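Endo-1,4-beta-mannanase (Eisenia fetida, PDB 5Y6T) probably hydrolyses internal beta-1,4-mannosidic bonds in mannans, as an endo-acting glycoside hydrolase of family GH5. Local coordinates at residues Glu169-Ala174 / Gln202-Phe207; Gly175-Asp178 / Phe183-Gln186. All blocks are in the same frame, centred on the assembly; numbering follows the deposited sequence. Where two conformers were deposited one is given.

Contact 1: Glu169-Ala174 / Gln202-Phe207; sequences EGIVSA and QRLQSF
The backbone at Val172 passes helix 201-218 with its CA 7.6 Å from the CA of Leu204, and no hydrogen bond joins the two segments, so side chains alone make the contact. It belongs to the (beta/alpha)8 barrel of GH5 enzymes: Glu169-Ala174 directly follows the Asn-Glu-Pro sequence at the end of a barrel strand, and Gln202-Phe207 lies on the helix that leads to the next strand, 223-228. Leu204 points toward the loop and divides its two methyls between two partners. With CG anti to its carbonyl carbon (chi1 -62°), its fork straddles the neighbouring pair: CD1 meets the branch of Val172, 3.6 Å from CB and 3.7 Å from CG2, while CD2 lies against Ile171. All three residues are buried, and the side chains cross at a slant. Ile171 has further apolar neighbours in Pro124 of a loop and Met165 of strand 165-166. Glu169, at the start of the loop, makes no contact with the helix segment; its OE2 bonds to Ser228 and Tyr244 and its OE1 to the backbone N of Trp229. On Ile171 the contact runs along the extended CG1-CD1 arm, whose CG1 is 3.9 Å and CD1 3.8 Å from Leu204 CD2.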
loop_
_atom_site.group_PDB
_atom_site.type_symbol
_atom_site.label_atom_id
_atom_site.label_comp_id
_atom_site.label_asym_id
_atom_site.label_seq_id
_atom_site.Cartn_x
_atom_site.Cartn_y
_atom_site.Cartn_z
ATOM N N GLU A 169 -8.645 -5.090 6.639
ATOM C CA GLU A 169 -9.133 -6.142 7.521
ATOM C C GLU A 169 -9.007 -5.795 8.968
ATOM O O GLU A 169 -9.653 -6.419 9.825
ATOM C CB GLU A 169 -8.424 -7.451 7.214
ATOM C CG GLU A 169 -8.486 -7.821 5.762
ATOM C CD GLU A 169 -7.432 -7.157 4.879
ATOM O OE1 GLU A 169 -6.419 -6.640 5.442
ATOM O OE2 GLU A 169 -7.624 -7.206 3.662
ATOM N N GLY A 170 -8.181 -4.796 9.286
ATOM C CA GLY A 170 -8.200 -4.259 10.665
ATOM C C GLY A 170 -9.508 -3.696 11.119
ATOM O O GLY A 170 -9.796 -3.750 12.327
ATOM N N ILE A 171 -10.362 -3.232 10.191
ATOM C CA ILE A 171 -11.576 -2.569 10.583
ATOM C C ILE A 171 -12.803 -3.329 10.108
ATOM O O ILE A 171 -13.898 -2.765 10.076
ATOM C CB ILE A 171 -11.591 -1.102 10.133
ATOM C CG1 ILE A 171 -11.312 -0.907 8.631
ATOM C CG2 ILE A 171 -10.623 -0.332 11.033
ATOM C CD1 ILE A 171 -11.368 0.563 8.197
ATOM N N VAL A 172 -12.617 -4.563 9.629
ATOM C CA VAL A 172 -13.718 -5.352 9.058
ATOM C C VAL A 172 -14.357 -6.261 10.093
ATOM O O VAL A 172 -13.727 -6.727 11.027
ATOM C CB VAL A 172 -13.281 -6.186 7.842
ATOM C CG1 VAL A 172 -12.535 -7.453 8.243
ATOM C CG2 VAL A 172 -14.472 -6.543 6.936
ATOM N N SER A 173 -15.658 -6.488 9.873
ATOM C CA SER A 173 -16.392 -7.453 10.618
ATOM C C SER A 173 -16.114 -8.833 10.060
ATOM O O SER A 173 -16.581 -9.211 8.967
ATOM C CB SER A 173 -17.880 -7.090 10.556
ATOM O OG SER A 173 -18.554 -7.883 11.536
ATOM N N ALA A 174 -15.292 -9.535 10.797
ATOM C CA ALA A 174 -14.801 -10.880 10.403
ATOM C C ALA A 174 -15.733 -11.979 10.871
ATOM O O ALA A 174 -16.407 -11.849 11.869
ATOM C CB ALA A 174 -13.387 -11.092 10.911
ATOM N N GLN A 202 -18.468 -5.376 2.547
ATOM C CA GLN A 202 -19.021 -4.672 1.387
ATOM C C GLN A 202 -18.756 -3.175 1.399
ATOM O O GLN A 202 -18.470 -2.601 0.304
ATOM C CB GLN A 202 -20.500 -4.942 1.262
ATOM C CG GLN A 202 -21.123 -4.276 0.045
ATOM C CD GLN A 202 -21.674 -2.900 0.262
ATOM O OE1 GLN A 202 -22.112 -2.539 1.380
ATOM N NE2 GLN A 202 -21.685 -2.117 -0.813
ATOM N N ARG A 203 -18.821 -2.516 2.589
ATOM C CA ARG A 203 -18.592 -1.075 2.653
ATOM C C ARG A 203 -17.111 -0.716 2.409
ATOM O O ARG A 203 -16.810 0.294 1.757
ATOM C CB ARG A 203 -19.098 -0.502 3.973
ATOM C CG ARG A 203 -20.601 -0.628 4.155
ATOM C CD ARG A 203 -21.028 0.200 5.349
ATOM N NE ARG A 203 -22.481 0.273 5.581
ATOM C CZ ARG A 203 -23.300 1.166 5.008
ATOM N NH1 ARG A 203 -22.856 2.051 4.126
ATOM N NH2 ARG A 203 -24.573 1.192 5.350
ATOM N N LEU A 204 -16.201 -1.584 2.892
ATOM C CA LEU A 204 -14.760 -1.396 2.671
ATOM C C LEU A 204 -14.417 -1.550 1.210
ATOM O O LEU A 204 -13.696 -0.709 0.622
ATOM C CB LEU A 204 -13.930 -2.333 3.519
ATOM C CG LEU A 204 -14.144 -2.108 5.031
ATOM C CD1 LEU A 204 -13.402 -3.181 5.829
ATOM C CD2 LEU A 204 -13.694 -0.723 5.490
ATOM N N GLN A 205 -14.920 -2.636 0.622
ATOM C CA GLN A 205 -14.773 -2.820 -0.808
ATOM C C GLN A 205 -15.322 -1.696 -1.648
ATOM O O GLN A 205 -14.705 -1.306 -2.652
ATOM C CB GLN A 205 -15.374 -4.154 -1.275
ATOM C CG GLN A 205 -14.669 -5.402 -0.738
ATOM C CD GLN A 205 -15.577 -6.625 -0.843
ATOM O OE1 GLN A 205 -16.791 -6.586 -0.512
ATOM N NE2 GLN A 205 -14.992 -7.746 -1.205
ATOM N N SER A 206 -16.539 -1.246 -1.327
ATOM C CA SER A 206 -17.137 -0.105 -2.060
ATOM C C SER A 206 -16.245 1.137 -1.985
ATOM O O SER A 206 -15.996 1.779 -2.983
ATOM C CB SER A 206 -18.564 0.134 -1.534
ATOM O OG SER A 206 -19.168 1.188 -2.283
ATOM N N PHE A 207 -15.759 1.444 -0.768
ATOM C CA PHE A 207 -14.875 2.602 -0.470
ATOM C C PHE A 207 -13.621 2.505 -1.353
ATOM O O PHE A 207 -13.238 3.467 -1.990
ATOM C CB PHE A 207 -14.577 2.604 1.052
ATOM C CG PHE A 207 -13.725 3.744 1.565
ATOM C CD1 PHE A 207 -14.273 5.010 1.757
ATOM C CD2 PHE A 207 -12.451 3.520 1.988
ATOM C CE1 PHE A 207 -13.545 6.003 2.355
ATOM C CE2 PHE A 207 -11.705 4.514 2.618
ATOM C CZ PHE A 207 -12.257 5.783 2.739
#

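Contact 2: Gly175-Asp178 / Phe183-Gln186; sequences GVSD and FDTQ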
loop_
_atom_site.group_PDB
_atom_site.type_symbol
_atom_site.label_atom_id
_atom_site.label_comp_id
_atom_site.label_asym_id
_atom_site.label_seq_id
_atom_site.Cartn_x
_atom_site.Cartn_y
_atom_site.Cartn_z
ATOM N N GLY A 175 -15.757 -13.124 10.189
ATOM C CA GLY A 175 -16.563 -14.247 10.657
ATOM C C GLY A 175 -18.063 -14.092 10.406
ATOM O O GLY A 175 -18.866 -14.590 11.184
ATOM N N VAL A 176 -18.464 -13.313 9.393
ATOM C CA VAL A 176 -19.902 -13.019 9.145
ATOM C C VAL A 176 -20.291 -13.606 7.800
ATOM O O VAL A 176 -19.630 -13.371 6.788
ATOM C CB VAL A 176 -20.126 -11.499 9.115
ATOM C CG1 VAL A 176 -21.538 -11.055 8.727
ATOM C CG2 VAL A 176 -19.677 -10.918 10.471
ATOM N N SER A 177 -21.319 -14.438 7.809
ATOM C CA SER A 177 -21.864 -15.037 6.596
ATOM C C SER A 177 -22.586 -14.031 5.706
ATOM O O SER A 177 -23.174 -13.065 6.166
ATOM C CB SER A 177 -22.876 -16.151 6.948
ATOM O OG SER A 177 -22.199 -17.242 7.532
ATOM N N ASP A 178 -22.582 -14.323 4.418
ATOM C CA ASP A 178 -23.305 -13.568 3.464
ATOM C C ASP A 178 -23.622 -14.485 2.331
ATOM O O ASP A 178 -22.808 -15.380 1.951
ATOM C CB ASP A 178 -22.549 -12.345 2.915
ATOM C CG ASP A 178 -23.519 -11.251 2.429
ATOM O OD1 ASP A 178 -24.032 -10.451 3.301
ATOM O OD2 ASP A 178 -23.761 -11.095 1.216
ATOM N N PHE A 183 -18.745 -10.758 -0.025
ATOM C CA PHE A 183 -19.003 -9.999 1.241
ATOM C C PHE A 183 -18.962 -10.893 2.460
ATOM O O PHE A 183 -19.013 -10.416 3.570
ATOM C CB PHE A 183 -20.387 -9.304 1.147
ATOM C CG PHE A 183 -20.592 -8.497 -0.071
ATOM C CD1 PHE A 183 -19.569 -7.967 -0.825
ATOM C CD2 PHE A 183 -21.874 -8.261 -0.498
ATOM C CE1 PHE A 183 -19.811 -7.261 -1.973
ATOM C CE2 PHE A 183 -22.143 -7.521 -1.633
ATOM C CZ PHE A 183 -21.088 -7.053 -2.407
ATOM N N ASP A 184 -18.813 -12.175 2.247
ATOM C CA ASP A 184 -18.851 -13.178 3.291
ATOM C C ASP A 184 -17.444 -13.234 3.864
ATOM O O ASP A 184 -16.483 -13.521 3.161
ATOM C CB ASP A 184 -19.304 -14.510 2.688
ATOM C CG ASP A 184 -19.271 -15.641 3.708
ATOM O OD1 ASP A 184 -18.216 -15.864 4.312
ATOM O OD2 ASP A 184 -20.315 -16.320 3.865
ATOM N N THR A 185 -17.308 -12.988 5.167
ATOM C CA THR A 185 -16.042 -13.042 5.872
ATOM C C THR A 185 -15.798 -14.267 6.806
ATOM O O THR A 185 -14.932 -14.220 7.657
ATOM C CB THR A 185 -15.763 -11.765 6.672
ATOM O OG1 THR A 185 -16.815 -11.579 7.619
ATOM C CG2 THR A 185 -15.702 -10.521 5.735
ATOM N N GLN A 186 -16.532 -15.339 6.563
ATOM C CA GLN A 186 -16.287 -16.597 7.278
ATOM C C GLN A 186 -14.856 -17.096 7.064
ATOM O O GLN A 186 -14.238 -17.567 8.010
ATOM C CB GLN A 186 -17.352 -17.656 7.007
ATOM C CG GLN A 186 -18.711 -17.289 7.566
ATOM C CD GLN A 186 -18.762 -17.217 9.079
ATOM O OE1 GLN A 186 -17.737 -17.287 9.771
ATOM N NE2 GLN A 186 -19.982 -17.084 9.620
#
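An Asx turn at Asp184 marks the place where Phe183-Gln186 lies back against Gly175-Asp178, its carboxylate bridging the two segments. Asp184 OD1 accepts the backbone N of Gln186, two residues on, at 2.9 Å, whereas Asp184 OD2 accepts the N of Asp178 across the contact at 3.1 Å, where the N-H comes in from above the carboxylate plane. CG anti to the backbone N (chi1 176°) carries the carboxylate toward both N-H groups. With alanine in place of this aspartate the N-H groups of Gln186 and Asp178 would probably lose these acceptors, and the Asx turn would go with them. Two backbone bonds join the segments, Gly175 N to Thr185 O and Thr185 N to Val176 O, a roughly antiparallel pairing of segments that form no regular strand. It sits in the long loop between barrel strand and helix 201-218 of the (beta/alpha)8 fold, where the disulfide Cys182-Cys248, next to Phe183, ties the loop to helix 246-253. Thr185 reinforces the pairing: its OG1, set between backbone N and carbonyl carbon (chi1 59°), accepts Val176 N at 3.0 Å, with Ser173 O as its other partner. In one of its two modelled conformers Gln186 bends at chi2, bringing NE2 3.0 Å from Ser177 OG, which lies almost in the amide plane, with the bond fairly straight at 166°. Asp178 OD2, held by the N of Asn180, rests 3.8 Å from CD2 of the Phe183 ring.

Contact 2 lies wholly in the loop between strand 165-166 and helix 201-218; contact 1 joins the start of that loop to the helix, and contact 2 is nested inside the span it closes. Along the chain the order is 169-174, 175-178, 183-186 and 202-207. Their centres are 11 Å apart, contact 1 buried nearer the barrel and contact 2 at the surface. They touch: Ser173 O and Thr185 OG1, 2.7 Å apart, probably form a hydrogen bond, and the Phe183 ring packs on Gln202 and Gln205 of the helix. The outer fold of the loop is thus tied both to Ser173 and to the helix.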